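PDB 2GBB: putative chorismate mutase from Yersinia pestis biovar Microtus str. 91001, which catalyses the Claisen rearrangement of chorismate to prephenate as a secreted, all-helical chorismate mutase, and may contribute to pathogenicity. Local coordinates for residues 46-51 against 106-111; 55-60 against 151-156; 74-79 against 134-139. One frame throughout, in Å; residues are numbered along the deposited sequence.

Contact 1 (46-51 against 106-111); sequences AQAESL and KILEQI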
# COMPACT_ATOMS: atom_id res chain seq x y z
N ALA A 46 0.10 28.75 -5.18
CA ALA A 46 -0.50 30.05 -4.99
C ALA A 46 -0.15 30.63 -3.60
O ALA A 46 0.09 31.80 -3.49
CB ALA A 46 -2.00 29.97 -5.21
N GLN A 47 -0.12 29.82 -2.54
CA GLN A 47 0.30 30.29 -1.22
C GLN A 47 1.75 30.76 -1.21
O GLN A 47 2.06 31.88 -0.78
CB GLN A 47 0.09 29.23 -0.15
CG GLN A 47 -1.34 29.02 0.22
CD GLN A 47 -1.55 27.94 1.22
OE1 GLN A 47 -2.28 28.13 2.18
NE2 GLN A 47 -0.92 26.76 1.02
N ALA A 48 2.65 29.90 -1.69
CA ALA A 48 4.05 30.27 -1.94
C ALA A 48 4.23 31.70 -2.56
O ALA A 48 5.03 32.51 -2.07
CB ALA A 48 4.76 29.17 -2.78
N GLU A 49 3.47 31.99 -3.60
CA GLU A 49 3.28 33.35 -4.16
C GLU A 49 3.01 34.47 -3.14
O GLU A 49 3.61 35.55 -3.20
CB GLU A 49 2.05 33.32 -5.08
CG GLU A 49 2.25 33.22 -6.58
CD GLU A 49 1.06 33.89 -7.34
OE1 GLU A 49 -0.10 33.40 -7.18
OE2 GLU A 49 1.27 34.91 -8.07
N SER A 50 2.05 34.24 -2.24
CA SER A 50 1.71 35.27 -1.25
C SER A 50 2.79 35.40 -0.16
O SER A 50 2.89 36.42 0.52
CB SER A 50 0.30 35.07 -0.66
OG SER A 50 0.11 33.78 -0.07
N LEU A 51 3.64 34.38 -0.02
CA LEU A 51 4.63 34.39 1.04
C LEU A 51 6.02 34.79 0.58
O LEU A 51 6.97 34.73 1.37
CB LEU A 51 4.66 33.01 1.71
CG LEU A 51 3.37 32.54 2.36
CD1 LEU A 51 3.44 31.02 2.68
CD2 LEU A 51 3.06 33.36 3.62
N LYS A 106 1.21 26.42 7.06
CA LYS A 106 2.16 26.66 8.15
C LYS A 106 3.57 26.24 7.76
O LYS A 106 4.55 26.91 8.10
CB LYS A 106 1.70 25.94 9.40
CG LYS A 106 0.43 26.56 9.99
CD LYS A 106 0.25 26.15 11.45
CE LYS A 106 -1.17 26.43 11.96
NZ LYS A 106 -1.22 26.07 13.44
N ILE A 107 3.66 25.17 6.99
CA ILE A 107 4.95 24.69 6.52
C ILE A 107 5.58 25.73 5.58
O ILE A 107 6.73 26.07 5.71
CB ILE A 107 4.78 23.27 5.82
CG1 ILE A 107 4.50 22.19 6.88
CG2 ILE A 107 5.99 22.95 4.95
CD1 ILE A 107 3.78 20.94 6.34
N LEU A 108 4.81 26.24 4.65
CA LEU A 108 5.30 27.24 3.71
C LEU A 108 5.65 28.59 4.38
O LEU A 108 6.62 29.23 3.99
CB LEU A 108 4.26 27.48 2.60
CG LEU A 108 3.92 26.32 1.66
CD1 LEU A 108 3.03 26.90 0.53
CD2 LEU A 108 5.14 25.72 1.10
N GLU A 109 4.83 29.01 5.33
CA GLU A 109 5.10 30.19 6.14
C GLU A 109 6.40 30.02 6.91
O GLU A 109 7.23 30.93 6.94
CB GLU A 109 3.96 30.49 7.13
CG GLU A 109 2.70 30.89 6.43
CD GLU A 109 1.53 31.09 7.39
OE1 GLU A 109 1.34 30.34 8.36
OE2 GLU A 109 0.76 32.02 7.16
N GLN A 110 6.60 28.84 7.51
CA GLN A 110 7.80 28.60 8.28
C GLN A 110 9.07 28.56 7.42
O GLN A 110 10.14 29.09 7.82
CB GLN A 110 7.65 27.29 9.05
CG GLN A 110 8.71 27.05 10.13
CD GLN A 110 8.86 28.22 11.10
OE1 GLN A 110 7.88 28.75 11.60
NE2 GLN A 110 10.10 28.62 11.35
N ILE A 111 8.99 27.90 6.27
CA ILE A 111 10.10 27.90 5.32
C ILE A 111 10.47 29.31 4.83
O ILE A 111 11.67 29.66 4.76
CB ILE A 111 9.82 26.98 4.09
CG1 ILE A 111 9.97 25.49 4.49
CG2 ILE A 111 10.81 27.28 2.98
CD1 ILE A 111 9.43 24.47 3.41
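Gln47 O is gripped at the C-terminal end of helix 34-50. Ser50 OG donates to it over 2.8 Å, in the carbonyl plane and on a lone pair. Weak bonds from Ser50 N and Leu51 N add to the hold, and Leu51 then leaves the helical backbone. This turn delivers Leu51 to helix 93-117. Its CD1 lies 3.6 Å from Leu108 CB and equally close to Glu109 N, while CD2 rests 3.8 Å from Glu109 CG. The contact is with the aliphatic stem of Glu109, whose extended chain carries the carboxylate onward.

Leu108 answers from the other helix. Its CG is anti to the carbonyl carbon (chi1 -64°), and CD1 reaches the backbone of the last turn of helix 34-50, 3.8 Å from Ala48 N. Leu108 CD1 also lies 3.8 Å from Gln47 CB, the two side chains crossing at about a right angle. The amide end of Gln47 stays beside this methyl, with Gln47 NE2 4.0 Å from Leu108 CD1, while OE1 is hydrogen-bonded with Thr105 OG1. Leu51 O is hydrogen-bonded to Lys116 NZ, further along helix 93-117. Ile58 of helix 55-82 packs against both Ala48 and Leu108.

Contact 2 (55-60 against 151-156); sequences GESIKP and NQVKLK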
# COMPACT_ATOMS: atom_id res chain seq x y z
N GLY A 55 7.26 30.13 -6.63
CA GLY A 55 6.17 29.17 -6.82
C GLY A 55 6.58 27.81 -7.38
O GLY A 55 6.30 26.79 -6.79
N GLU A 56 7.29 27.81 -8.49
CA GLU A 56 7.83 26.59 -9.10
C GLU A 56 8.86 25.83 -8.19
O GLU A 56 8.90 24.58 -8.18
CB GLU A 56 8.46 26.92 -10.46
CG GLU A 56 8.60 25.73 -11.40
CD GLU A 56 7.50 25.67 -12.45
OE1 GLU A 56 6.32 25.49 -12.07
OE2 GLU A 56 7.83 25.79 -13.67
N SER A 57 9.64 26.56 -7.37
CA SER A 57 10.61 25.94 -6.42
C SER A 57 9.96 25.10 -5.29
O SER A 57 10.63 24.30 -4.64
CB SER A 57 11.53 26.98 -5.78
OG SER A 57 10.93 27.60 -4.65
N ILE A 58 8.66 25.33 -5.07
CA ILE A 58 7.84 24.64 -4.08
C ILE A 58 7.27 23.26 -4.53
O ILE A 58 7.04 22.35 -3.71
CB ILE A 58 6.69 25.62 -3.69
CG1 ILE A 58 7.14 26.37 -2.45
CG2 ILE A 58 5.31 24.94 -3.53
CD1 ILE A 58 7.40 25.43 -1.25
N LYS A 59 7.08 23.11 -5.83
CA LYS A 59 6.43 21.90 -6.35
C LYS A 59 7.11 20.57 -6.04
O LYS A 59 6.40 19.62 -5.70
CB LYS A 59 6.13 22.01 -7.85
CG LYS A 59 5.47 20.76 -8.40
CD LYS A 59 4.93 21.00 -9.79
CE LYS A 59 4.20 19.71 -10.29
NZ LYS A 59 3.67 20.12 -11.66
N PRO A 60 8.47 20.50 -6.13
CA PRO A 60 9.14 19.28 -5.75
C PRO A 60 8.84 18.85 -4.31
O PRO A 60 8.57 17.69 -4.05
CB PRO A 60 10.63 19.63 -6.00
CG PRO A 60 10.54 20.53 -7.18
CD PRO A 60 9.47 21.46 -6.66
N ASN A 151 15.12 21.58 0.67
CA ASN A 151 16.30 22.40 0.39
C ASN A 151 16.33 23.04 -0.98
O ASN A 151 17.17 23.92 -1.25
CB ASN A 151 17.58 21.57 0.63
CG ASN A 151 17.88 21.42 2.13
OD1 ASN A 151 17.74 22.38 2.89
ND2 ASN A 151 18.27 20.23 2.55
N GLN A 152 15.39 22.62 -1.83
CA GLN A 152 15.24 23.19 -3.18
C GLN A 152 14.32 24.41 -3.16
O GLN A 152 14.31 25.18 -4.12
CB GLN A 152 14.70 22.14 -4.18
CG GLN A 152 15.67 20.98 -4.48
CD GLN A 152 16.99 21.46 -4.99
OE1 GLN A 152 18.06 21.07 -4.48
NE2 GLN A 152 16.96 22.33 -6.00
N VAL A 153 13.58 24.60 -2.06
CA VAL A 153 12.67 25.74 -1.98
C VAL A 153 13.44 27.07 -1.81
O VAL A 153 14.26 27.20 -0.90
CB VAL A 153 11.67 25.63 -0.79
CG1 VAL A 153 10.74 26.85 -0.75
CG2 VAL A 153 10.89 24.30 -0.80
N LYS A 154 13.12 28.07 -2.64
CA LYS A 154 13.84 29.38 -2.61
C LYS A 154 12.86 30.51 -2.47
O LYS A 154 11.71 30.42 -2.89
CB LYS A 154 14.64 29.61 -3.92
CG LYS A 154 15.47 28.42 -4.49
CD LYS A 154 16.71 28.11 -3.66
CE LYS A 154 17.41 26.85 -4.16
NZ LYS A 154 18.21 26.19 -3.08
N LEU A 155 13.35 31.63 -1.95
CA LEU A 155 12.66 32.90 -2.03
C LEU A 155 12.57 33.44 -3.45
O LEU A 155 13.36 33.07 -4.32
CB LEU A 155 13.40 33.93 -1.19
CG LEU A 155 13.47 33.66 0.31
CD1 LEU A 155 14.68 34.46 0.84
CD2 LEU A 155 12.16 34.05 1.03
N LYS A 156 11.58 34.29 -3.68
CA LYS A 156 11.44 35.12 -4.90
C LYS A 156 10.08 35.79 -4.96
O LYS A 156 9.92 36.87 -5.54
CB LYS A 156 11.69 34.35 -6.20
CG LYS A 156 12.92 34.90 -7.03
CD LYS A 156 12.59 36.14 -7.88
CE LYS A 156 12.97 37.47 -7.18
NZ LYS A 156 14.47 37.78 -7.08
OXT LYS A 156 9.10 35.28 -4.44
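Ser57 and Val153 bring the start of helix 55-82 against the C-terminal tail, with their CA atoms 4.9 Å apart. The close part has a polar and an apolar half. In the polar half, Lys154 N donates to Ser57 OG over 3.0 Å, almost perfectly straight at 177°. Ser57 OG sits between its own backbone N and carbonyl carbon (chi1 84°). From there the hydroxyl also bonds to Asn54 O, so one oxygen joins the tail to the turn leading into the helix. The tail is fixed further by backbone hydrogen bonds between Lys154 and Asn54 and between Lys156 and Gly52.

In the apolar half, Ile58 CD1 lies against both branches of Val153, 3.7 Å from Val153 CG1 and 3.7 Å from Val153 CG2. The Ile58 and Val153 side chains are both buried. Val153 CA also packs 3.6 Å from Ser57 O.

The outer side is looser. Gln152 offers mainly its backbone, with its O 3.7 Å from Ser57 CB, and its amide turns off from the helix. Lys154 likewise turns its chain outward from Ser57. Its NZ folds back to Asn151 O over 3.1 Å and so closes a loop within the tail, on the exposed flank.

The contact pins the segment after helix 140-150 to the beginning of helix 55-82. Val153 continues inward onto Ile111 of helix 93-117, and Ile58 reaches Leu108 of that helix and Ala48 of helix 34-50.

Contact 3 (74-79 against 134-139); sequences YRYRAD and RQHNLT. With SO4 (sulfate ion), chain F.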
# COMPACT_ATOMS: atom_id res chain seq x y z
N TYR A 74 -0.80 3.60 1.34
CA TYR A 74 -0.68 2.28 0.72
C TYR A 74 -0.39 1.16 1.74
O TYR A 74 -1.00 0.08 1.71
CB TYR A 74 0.48 2.30 -0.27
CG TYR A 74 0.12 2.78 -1.67
CD1 TYR A 74 -1.00 2.29 -2.33
CD2 TYR A 74 0.91 3.79 -2.30
CE1 TYR A 74 -1.34 2.73 -3.62
CE2 TYR A 74 0.59 4.25 -3.57
CZ TYR A 74 -0.51 3.73 -4.21
OH TYR A 74 -0.76 4.21 -5.44
N ARG A 75 0.53 1.48 2.65
CA ARG A 75 0.96 0.61 3.71
C ARG A 75 -0.18 0.30 4.66
O ARG A 75 -0.35 -0.87 5.03
CB ARG A 75 2.18 1.21 4.40
CG ARG A 75 3.42 0.96 3.58
CD ARG A 75 4.73 1.58 4.13
NE ARG A 75 5.75 1.50 3.08
CZ ARG A 75 6.53 2.50 2.68
NH1 ARG A 75 6.45 3.69 3.28
NH2 ARG A 75 7.40 2.31 1.66
N TYR A 76 -1.01 1.30 5.00
CA TYR A 76 -2.20 1.05 5.78
C TYR A 76 -3.17 0.18 5.05
O TYR A 76 -3.76 -0.73 5.67
CB TYR A 76 -2.90 2.35 6.25
CG TYR A 76 -2.29 2.91 7.57
CD1 TYR A 76 -2.53 2.26 8.80
CD2 TYR A 76 -1.45 4.01 7.54
CE1 TYR A 76 -1.95 2.76 10.01
CE2 TYR A 76 -0.92 4.56 8.71
CZ TYR A 76 -1.14 3.90 9.95
OH TYR A 76 -0.58 4.43 11.11
N ARG A 77 -3.38 0.44 3.75
CA ARG A 77 -4.37 -0.40 3.01
C ARG A 77 -3.92 -1.88 3.08
O ARG A 77 -4.72 -2.78 3.34
CB ARG A 77 -4.48 0.01 1.53
CG ARG A 77 -5.25 1.22 1.18
CD ARG A 77 -6.74 1.15 1.54
NE ARG A 77 -7.68 0.56 0.58
CZ ARG A 77 -8.10 1.14 -0.53
NH1 ARG A 77 -7.62 2.30 -0.90
NH2 ARG A 77 -8.97 0.52 -1.32
N ALA A 78 -2.63 -2.12 2.88
CA ALA A 78 -2.07 -3.48 2.90
C ALA A 78 -2.33 -4.16 4.26
O ALA A 78 -2.93 -5.27 4.33
CB ALA A 78 -0.58 -3.41 2.58
N ASP A 79 -2.00 -3.46 5.34
CA ASP A 79 -2.10 -4.00 6.71
C ASP A 79 -3.51 -4.36 7.13
O ASP A 79 -3.73 -5.41 7.75
CB ASP A 79 -1.54 -3.00 7.72
CG ASP A 79 -0.01 -2.99 7.75
OD1 ASP A 79 0.63 -3.78 7.03
OD2 ASP A 79 0.55 -2.16 8.48
N ARG A 134 8.82 11.08 12.08
CA ARG A 134 8.61 9.66 12.30
C ARG A 134 7.12 9.37 12.44
O ARG A 134 6.43 9.98 13.27
CB ARG A 134 9.40 9.12 13.53
CG ARG A 134 9.94 10.12 14.56
CD ARG A 134 10.82 9.39 15.66
NE ARG A 134 10.09 8.34 16.42
CZ ARG A 134 10.29 7.02 16.30
NH1 ARG A 134 11.22 6.54 15.47
NH2 ARG A 134 9.56 6.16 17.02
N GLN A 135 6.60 8.49 11.60
CA GLN A 135 5.21 8.05 11.68
C GLN A 135 5.22 6.56 11.35
O GLN A 135 6.09 6.07 10.62
CB GLN A 135 4.27 8.76 10.66
CG GLN A 135 4.01 10.28 10.76
CD GLN A 135 3.24 10.71 12.01
OE1 GLN A 135 2.31 10.02 12.48
NE2 GLN A 135 3.63 11.87 12.56
N HIS A 136 4.25 5.83 11.91
CA HIS A 136 4.00 4.48 11.49
C HIS A 136 3.83 4.46 9.95
O HIS A 136 3.23 5.37 9.37
CB HIS A 136 2.77 3.93 12.20
CG HIS A 136 2.54 2.47 11.97
ND1 HIS A 136 3.49 1.51 12.26
CD2 HIS A 136 1.47 1.81 11.48
CE1 HIS A 136 3.00 0.31 11.95
NE2 HIS A 136 1.78 0.47 11.47
N ASN A 137 4.44 3.47 9.30
CA ASN A 137 4.30 3.30 7.85
C ASN A 137 5.03 4.31 6.98
O ASN A 137 4.79 4.40 5.80
CB ASN A 137 2.83 3.23 7.50
CG ASN A 137 2.24 1.90 7.82
OD1 ASN A 137 3.09 0.93 8.04
ND2 ASN A 137 1.01 1.72 7.83
N LEU A 138 5.96 5.05 7.56
CA LEU A 138 6.74 6.02 6.81
C LEU A 138 8.21 5.64 6.88
O LEU A 138 8.75 5.51 7.98
CB LEU A 138 6.56 7.38 7.47
CG LEU A 138 6.63 8.70 6.71
CD1 LEU A 138 7.49 9.64 7.49
CD2 LEU A 138 6.99 8.63 5.26
N THR A 139 8.90 5.52 5.76
CA THR A 139 10.28 5.08 5.85
C THR A 139 11.27 6.26 5.78
O THR A 139 10.90 7.39 5.46
CB THR A 139 10.67 4.05 4.75
OG1 THR A 139 10.68 4.69 3.48
CG2 THR A 139 9.73 2.79 4.73
S SO4 F . -1.01 3.25 14.41
O1 SO4 F . -1.41 3.11 13.02
O2 SO4 F . -1.93 4.17 15.06
O3 SO4 F . -1.05 1.94 15.06
O4 SO4 F . 0.35 3.77 14.49
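The Tyr76 ring carries the Asn137 amide on one face. Asn137 ND2 stands 3.3 Å above the plane of the Tyr76 ring, over its centre. The amide plane is turned 74° from the ring, an arrangement consistent with an N-H directed at the pi cloud. At the edge of the same ring, near its plane, lies sulfate O1. The modelled 2.5 Å between Tyr76 OH and sulfate O1 is doubtfully short for a hydrogen bond. His136 makes an offset edge-to-face pair with Tyr76, the His136 edge facing the Tyr76 ring, with centroids 5.6 Å apart. Asn137 OD1 lies over one face of the imidazole, offset toward its rim.

The Arg75 guanidinium has Thr139 CG2 on one face. At its edge, Arg75 NH1 donates to Asn137 O over 3.1 Å at 167°. The oxygen lies in the guanidinium plane, but the donor stands 44° above the carbonyl plane. The arginine chain is extended from CG to NE, which carries it past Asn137; Arg75 CB rests 3.5 Å from Asn137 CG.

Asn137 lies in a type II turn from Gln135 to Leu138, closed by Leu138 N to Gln135 O. Its amide goes to Tyr76 and its carbonyl to Arg75. Thr139 follows as the N-cap of helix 140-150.

Arg75 NH1 also forms a salt bridge with Asp142, and Arg75 NH2 one with Asp79 of the second subunit. The reverse pair forms too, so the dimer interface steadies this arginine. Asp79 OD2 is 4.2 Å from His136 NE2 and may favour a protonated imidazole, though the charge is not seen. With Lys18 also bound to the sulfate, the chemistry suggests a small anion-holding surface site, probably filled from the crystallisation liquor.

How the contacts relate
Contacts 1 and 2 pack directly on each other, their centres 10 Å apart. Ile58 of contact 2 joins them, with Ile58 CD1 3.3 Å from Leu108 CD2 of contact 1. Contact 3 lies on the opposite side of the chain's centre, with centres about 28 Å from contact 1 and 27 Å from contact 2. Helix 55-82 spans the gap, starting in contact 2 and carrying segment 74-79 of contact 3. Both ends approach probable substrate-binding residues. Between side chains, Gln47 is about 8 Å and Ile58 about 11 Å from Arg13, and Tyr76 is about 9 Å from Lys24. Arg75 follows Ala71, another such residue, by one helical turn.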